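Peroxisomal acyl-CoA oxidase 1A (Solanum lycopersicum, PDB 2FON) probably catalyses the FAD-dependent oxidation of acyl-CoA in peroxisomal fatty acid beta-oxidation, passing the electrons to oxygen. Local coordinates at residues 90-95 / 146-151; 107-112 / 120-125. All coordinates share one frame; numbering follows the deposited sequence.

Interaction 1 (90-95 / 146-151)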
loop_
_atom_site.group_PDB
_atom_site.type_symbol
_atom_site.label_atom_id
_atom_site.label_comp_id
_atom_site.label_asym_id
_atom_site.label_seq_id
_atom_site.Cartn_x
_atom_site.Cartn_y
_atom_site.Cartn_z
ATOM N N TYR B 90 -4.012 -31.883 9.469
ATOM C CA TYR B 90 -4.244 -31.965 10.918
ATOM C C TYR B 90 -5.605 -31.346 11.228
ATOM O O TYR B 90 -6.398 -31.920 11.975
ATOM C CB TYR B 90 -3.089 -31.376 11.735
ATOM C CG TYR B 90 -3.319 -31.386 13.218
ATOM C CD1 TYR B 90 -3.317 -32.569 13.926
ATOM C CD2 TYR B 90 -3.557 -30.215 13.915
ATOM C CE1 TYR B 90 -3.557 -32.610 15.271
ATOM C CE2 TYR B 90 -3.767 -30.221 15.264
ATOM C CZ TYR B 90 -3.771 -31.442 15.953
ATOM O OH TYR B 90 -3.995 -31.500 17.329
ATOM N N ALA B 91 -5.888 -30.205 10.623
ATOM C CA ALA B 91 -7.168 -29.551 10.754
ATOM C C ALA B 91 -8.317 -30.452 10.302
ATOM O O ALA B 91 -9.301 -30.569 10.997
ATOM C CB ALA B 91 -7.167 -28.240 9.974
ATOM N N TRP B 92 -8.205 -31.113 9.156
ATOM C CA TRP B 92 -9.274 -32.010 8.740
ATOM C C TRP B 92 -9.511 -33.007 9.883
ATOM O O TRP B 92 -10.606 -33.126 10.405
ATOM C CB TRP B 92 -8.942 -32.697 7.409
ATOM C CG TRP B 92 -10.002 -33.614 6.870
ATOM C CD1 TRP B 92 -9.848 -34.943 6.560
ATOM C CD2 TRP B 92 -11.392 -33.304 6.608
ATOM N NE1 TRP B 92 -11.061 -35.487 6.126
ATOM C CE2 TRP B 92 -12.017 -34.505 6.150
ATOM C CE3 TRP B 92 -12.174 -32.151 6.745
ATOM C CZ2 TRP B 92 -13.363 -34.562 5.807
ATOM C CZ3 TRP B 92 -13.505 -32.198 6.361
ATOM C CH2 TRP B 92 -14.086 -33.393 5.896
ATOM N N LYS B 93 -8.451 -33.655 10.319
ATOM C CA LYS B 93 -8.508 -34.541 11.453
ATOM C C LYS B 93 -9.133 -33.900 12.711
ATOM O O LYS B 93 -9.803 -34.630 13.505
ATOM C CB LYS B 93 -7.103 -35.051 11.753
ATOM C CG LYS B 93 -7.001 -36.145 12.740
ATOM C CD LYS B 93 -5.535 -36.595 12.989
ATOM C CE LYS B 93 -5.288 -36.736 14.532
ATOM N NZ LYS B 93 -4.274 -37.778 14.913
ATOM N N ARG B 94 -8.976 -32.602 12.980
ATOM C CA ARG B 94 -9.690 -32.133 14.173
ATOM C C ARG B 94 -11.164 -31.931 13.858
ATOM O O ARG B 94 -12.036 -32.118 14.770
ATOM C CB ARG B 94 -9.150 -30.866 14.754
ATOM C CG ARG B 94 -7.790 -30.967 15.216
ATOM C CD ARG B 94 -7.700 -31.999 16.263
ATOM N NE ARG B 94 -8.146 -31.529 17.582
ATOM C CZ ARG B 94 -8.524 -32.377 18.554
ATOM N NH1 ARG B 94 -8.506 -33.703 18.314
ATOM N NH2 ARG B 94 -8.920 -31.930 19.750
ATOM N N ILE B 95 -11.468 -31.555 12.599
ATOM C CA ILE B 95 -12.862 -31.396 12.222
ATOM C C ILE B 95 -13.617 -32.710 12.444
ATOM O O ILE B 95 -14.754 -32.729 12.938
ATOM C CB ILE B 95 -13.013 -30.906 10.818
ATOM C CG1 ILE B 95 -12.641 -29.417 10.752
ATOM C CG2 ILE B 95 -14.453 -31.058 10.344
ATOM C CD1 ILE B 95 -12.240 -28.929 9.372
ATOM N N TYR B 146 -17.330 -33.835 0.178
ATOM C CA TYR B 146 -17.591 -33.657 1.618
ATOM C C TYR B 146 -16.662 -34.450 2.502
ATOM O O TYR B 146 -16.271 -33.974 3.580
ATOM C CB TYR B 146 -19.033 -33.933 2.024
ATOM C CG TYR B 146 -19.993 -32.855 1.620
ATOM C CD1 TYR B 146 -21.360 -33.118 1.432
ATOM C CD2 TYR B 146 -19.543 -31.592 1.383
ATOM C CE1 TYR B 146 -22.256 -32.106 1.032
ATOM C CE2 TYR B 146 -20.396 -30.579 0.986
ATOM C CZ TYR B 146 -21.745 -30.822 0.803
ATOM O OH TYR B 146 -22.528 -29.737 0.418
ATOM N N LYS B 147 -16.289 -35.645 2.041
ATOM C CA LYS B 147 -15.290 -36.465 2.752
ATOM C C LYS B 147 -13.902 -36.304 2.187
ATOM O O LYS B 147 -12.986 -37.007 2.597
ATOM C CB LYS B 147 -15.643 -37.945 2.741
ATOM C CG LYS B 147 -16.909 -38.257 3.436
ATOM C CD LYS B 147 -17.363 -39.616 3.028
ATOM C CE LYS B 147 -18.836 -39.639 2.662
ATOM N NZ LYS B 147 -19.194 -41.074 2.349
ATOM N N MET B 148 -13.742 -35.423 1.211
ATOM C CA MET B 148 -12.429 -35.216 0.655
ATOM C C MET B 148 -11.843 -36.479 0.137
ATOM O O MET B 148 -10.653 -36.671 0.284
ATOM C CB MET B 148 -11.449 -34.636 1.694
ATOM C CG MET B 148 -11.879 -33.289 2.270
ATOM S SD MET B 148 -10.555 -32.317 2.995
ATOM C CE MET B 148 -9.813 -31.817 1.455
ATOM N N GLN B 149 -12.650 -37.351 -0.454
ATOM C CA GLN B 149 -12.106 -38.403 -1.311
ATOM C C GLN B 149 -11.672 -37.803 -2.647
ATOM O O GLN B 149 -11.093 -38.497 -3.462
ATOM C CB GLN B 149 -13.104 -39.529 -1.547
ATOM C CG GLN B 149 -13.413 -40.401 -0.276
ATOM C CD GLN B 149 -14.758 -41.091 -0.340
ATOM O OE1 GLN B 149 -15.109 -41.728 -1.338
ATOM N NE2 GLN B 149 -15.533 -40.941 0.715
ATOM N N ILE B 150 -11.955 -36.515 -2.870
ATOM C CA ILE B 150 -11.432 -35.783 -4.010
ATOM C C ILE B 150 -11.162 -34.375 -3.570
ATOM O O ILE B 150 -11.783 -33.898 -2.655
ATOM C CB ILE B 150 -12.393 -35.720 -5.223
ATOM C CG1 ILE B 150 -13.597 -34.819 -4.923
ATOM C CG2 ILE B 150 -12.783 -37.131 -5.737
ATOM C CD1 ILE B 150 -14.495 -34.611 -6.165
ATOM N N ILE B 151 -10.224 -33.710 -4.229
ATOM C CA ILE B 151 -9.900 -32.367 -3.864
ATOM C C ILE B 151 -9.960 -31.490 -5.090
ATOM O O ILE B 151 -9.248 -31.703 -6.067
ATOM C CB ILE B 151 -8.575 -32.275 -3.175
ATOM C CG1 ILE B 151 -8.658 -33.035 -1.861
ATOM C CG2 ILE B 151 -8.259 -30.823 -2.913
ATOM C CD1 ILE B 151 -7.312 -33.412 -1.244
#
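Trp92 meets Met148 because its CG lies anti to the backbone N (chi1 -178°), which carries the indole straight off helix 77-97 to the turn at 146-151. Met148 answers with CG beside its own backbone N (chi1 -60°) and a chain bent at chi3, and the two side chains run antiparallel alongside each other. The thioether therefore lies over one indole face. SD of Met148 stands 4.0 Å from the centroid of the five-membered ring of Trp92, a Met-aromatic contact, while CG of Met148 makes a CH-pi contact 4.1 Å from the centroid of the six-membered ring. Farther out, CH2 of Trp92 comes up to the carbonyl O of Tyr146 at 3.2 Å, approaching it obliquely. Met148 is where the backbone first departs from the helical conformation after helix 135-146, in a Schellman motif with positive phi (57°). Ile151 packs on Ile670 of the second subunit. Ala91 and Ile95 rest on helix 102-112, and the side chain of Tyr146 packs against helix 118-132. The contact thus ties helix 77-97 to the loop leading from helix 135-146 into strand 152-155, with those two helices packed beside it.

Interaction 2 (107-112 / 120-125); sequences MLRRYV and LHWGMF
Arg109 lays its guanidinium flat on the indole of Trp122, the two planes only 9° apart and their centres 4.0 Å from each other. The arginine chain leaves helix 102-112 with CG anti to the carbonyl carbon, runs extended through chi2, and then bends at chi3 (-99°), and that bend turns the flat end face-on to the ring. Trp122 makes the same choice at its first torsion, raising the indole from helix 118-132, and the arginine chain comes in across it roughly at right angles. The overlap is centred on the pyrrole end of the indole: CZ of Arg109 sits 3.6 Å from CD1 of Trp122, and NH2 of Arg109 lies 3.7 Å from CG of Trp122. The edge of the His121 imidazole, through CD2, touches the opposite indole face near its rim; ND1 of His121 accepts from Gly152 N, and NE2 is bonded to Ala145 O. A leucine here would probably leave the guanidinium without a flat surface to lie on, and so free to turn, and the edge of His121 without its neighbour. With CZ of Arg109 26° off the ring normal, the arrangement is a cation-pi stack, in which the pi electrons probably help to stabilise the arginine's charge, while the N-H groups lie roughly in the guanidinium plane and so are directed away from the ring rather than into it.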
loop_
_atom_site.group_PDB
_atom_site.type_symbol
_atom_site.label_atom_id
_atom_site.label_comp_id
_atom_site.label_asym_id
_atom_site.label_seq_id
_atom_site.Cartn_x
_atom_site.Cartn_y
_atom_site.Cartn_z
ATOM N N MET B 107 -15.046 -21.715 10.631
ATOM C CA MET B 107 -14.413 -21.077 11.728
ATOM C C MET B 107 -13.044 -21.721 11.954
ATOM O O MET B 107 -12.039 -21.020 11.987
ATOM C CB MET B 107 -15.300 -21.246 12.977
ATOM C CG MET B 107 -15.520 -19.998 13.863
ATOM S SD MET B 107 -15.974 -18.518 12.889
ATOM C CE MET B 107 -16.938 -17.522 14.034
ATOM N N LEU B 108 -12.982 -23.043 12.114
ATOM C CA LEU B 108 -11.727 -23.669 12.460
ATOM C C LEU B 108 -10.664 -23.307 11.442
ATOM O O LEU B 108 -9.534 -22.889 11.792
ATOM C CB LEU B 108 -11.831 -25.168 12.594
ATOM C CG LEU B 108 -10.531 -25.722 13.167
ATOM C CD1 LEU B 108 -10.713 -26.795 14.225
ATOM C CD2 LEU B 108 -9.634 -26.201 12.077
ATOM N N ARG B 109 -10.996 -23.427 10.174
ATOM C CA ARG B 109 -9.996 -23.029 9.188
ATOM C C ARG B 109 -9.673 -21.546 9.273
ATOM O O ARG B 109 -8.509 -21.171 9.114
ATOM C CB ARG B 109 -10.341 -23.499 7.788
ATOM C CG ARG B 109 -9.993 -24.973 7.560
ATOM C CD ARG B 109 -10.478 -25.488 6.225
ATOM N NE ARG B 109 -11.742 -26.218 6.347
ATOM C CZ ARG B 109 -12.913 -25.766 5.892
ATOM N NH1 ARG B 109 -12.954 -24.566 5.307
ATOM N NH2 ARG B 109 -14.024 -26.500 6.040
ATOM N N ARG B 110 -10.652 -20.701 9.606
ATOM C CA ARG B 110 -10.344 -19.268 9.673
ATOM C C ARG B 110 -9.178 -19.069 10.630
ATOM O O ARG B 110 -8.201 -18.441 10.317
ATOM C CB ARG B 110 -11.564 -18.446 10.102
ATOM C CG ARG B 110 -11.343 -16.950 10.067
ATOM C CD ARG B 110 -12.523 -16.107 10.704
ATOM N NE ARG B 110 -13.849 -16.199 10.048
ATOM C CZ ARG B 110 -14.062 -16.228 8.725
ATOM N NH1 ARG B 110 -13.042 -16.128 7.833
ATOM N NH2 ARG B 110 -15.313 -16.349 8.277
ATOM N N TYR B 111 -9.274 -19.652 11.798
ATOM C CA TYR B 111 -8.325 -19.389 12.844
ATOM C C TYR B 111 -6.930 -20.051 12.700
ATOM O O TYR B 111 -5.950 -19.580 13.258
ATOM C CB TYR B 111 -9.024 -19.658 14.171
ATOM C CG TYR B 111 -10.030 -18.573 14.378
ATOM C CD1 TYR B 111 -11.398 -18.793 14.239
ATOM C CD2 TYR B 111 -9.611 -17.294 14.638
ATOM C CE1 TYR B 111 -12.320 -17.733 14.393
ATOM C CE2 TYR B 111 -10.504 -16.262 14.785
ATOM C CZ TYR B 111 -11.849 -16.479 14.669
ATOM O OH TYR B 111 -12.668 -15.384 14.840
ATOM N N VAL B 112 -6.868 -21.142 11.946
ATOM C CA VAL B 112 -5.611 -21.679 11.470
ATOM C C VAL B 112 -4.845 -20.581 10.673
ATOM O O VAL B 112 -3.622 -20.538 10.680
ATOM C CB VAL B 112 -5.856 -22.955 10.614
ATOM C CG1 VAL B 112 -4.580 -23.387 9.882
ATOM C CG2 VAL B 112 -6.280 -24.049 11.461
ATOM N N LEU B 120 -10.326 -23.104 -1.365
ATOM C CA LEU B 120 -11.065 -23.186 -2.624
ATOM C C LEU B 120 -12.027 -24.403 -2.771
ATOM O O LEU B 120 -13.175 -24.289 -3.323
ATOM C CB LEU B 120 -10.113 -22.994 -3.801
ATOM C CG LEU B 120 -9.867 -21.488 -3.600
ATOM C CD1 LEU B 120 -8.415 -21.086 -3.192
ATOM C CD2 LEU B 120 -10.488 -20.593 -4.719
ATOM N N HIS B 121 -11.594 -25.542 -2.229
ATOM C CA HIS B 121 -12.383 -26.747 -2.271
ATOM C C HIS B 121 -13.737 -26.458 -1.601
ATOM O O HIS B 121 -14.755 -26.489 -2.273
ATOM C CB HIS B 121 -11.579 -27.857 -1.618
ATOM C CG HIS B 121 -12.347 -29.107 -1.341
ATOM N ND1 HIS B 121 -12.384 -30.171 -2.224
ATOM C CD2 HIS B 121 -13.073 -29.482 -0.266
ATOM C CE1 HIS B 121 -13.136 -31.130 -1.719
ATOM N NE2 HIS B 121 -13.567 -30.739 -0.534
ATOM N N TRP B 122 -13.745 -26.110 -0.311
ATOM C CA TRP B 122 -14.958 -25.694 0.392
ATOM C C TRP B 122 -15.560 -24.384 -0.092
ATOM O O TRP B 122 -16.778 -24.224 -0.127
ATOM C CB TRP B 122 -14.638 -25.570 1.852
ATOM C CG TRP B 122 -14.216 -26.897 2.376
ATOM C CD1 TRP B 122 -12.932 -27.318 2.622
ATOM C CD2 TRP B 122 -15.072 -28.009 2.653
ATOM N NE1 TRP B 122 -12.962 -28.624 3.080
ATOM C CE2 TRP B 122 -14.250 -29.072 3.092
ATOM C CE3 TRP B 122 -16.454 -28.192 2.611
ATOM C CZ2 TRP B 122 -14.746 -30.309 3.462
ATOM C CZ3 TRP B 122 -16.977 -29.451 3.001
ATOM C CH2 TRP B 122 -16.115 -30.489 3.418
ATOM N N GLY B 123 -14.686 -23.469 -0.511
ATOM C CA GLY B 123 -15.071 -22.108 -0.755
ATOM C C GLY B 123 -15.598 -21.879 -2.135
ATOM O O GLY B 123 -16.432 -21.016 -2.295
ATOM N N MET B 124 -15.122 -22.627 -3.143
ATOM C CA MET B 124 -15.560 -22.401 -4.534
ATOM C C MET B 124 -15.969 -23.684 -5.279
ATOM O O MET B 124 -16.967 -23.674 -5.999
ATOM C CB MET B 124 -14.490 -21.672 -5.346
ATOM C CG MET B 124 -14.214 -20.219 -4.946
ATOM S SD MET B 124 -15.401 -18.944 -5.521
ATOM C CE MET B 124 -14.931 -18.680 -7.242
ATOM N N PHE B 125 -15.205 -24.775 -5.111
ATOM C CA PHE B 125 -15.434 -26.032 -5.823
ATOM C C PHE B 125 -16.759 -26.638 -5.409
ATOM O O PHE B 125 -17.575 -26.966 -6.247
ATOM C CB PHE B 125 -14.272 -26.999 -5.569
ATOM C CG PHE B 125 -14.456 -28.392 -6.140
ATOM C CD1 PHE B 125 -14.234 -28.645 -7.497
ATOM C CD2 PHE B 125 -14.793 -29.464 -5.307
ATOM C CE1 PHE B 125 -14.351 -29.936 -8.035
ATOM C CE2 PHE B 125 -14.942 -30.767 -5.830
ATOM C CZ PHE B 125 -14.720 -31.000 -7.207
#

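The two contacts, with centres 11 Å apart, meet through their tryptophans: CZ3 of Trp92 comes within 3.7 Å of CZ2 of Trp122, and CH2 of Trp122 lies 3.5 Å from the same Tyr146 carbonyl O that Trp92 approaches in interaction 1. The imidazole of His121 makes a further junction, its CE1 lying 3.2 Å from O of Ile150. Both contacts belong to the acyl-CoA oxidase N-terminal region, and helices 102-112 and 118-132, which carry interaction 2, fall between the two segments of interaction 1 along the chain. Interaction 2 is nearer the cofactor: Leu120 touches FAD, whereas the side chain of Trp122 stays about 12 Å from it.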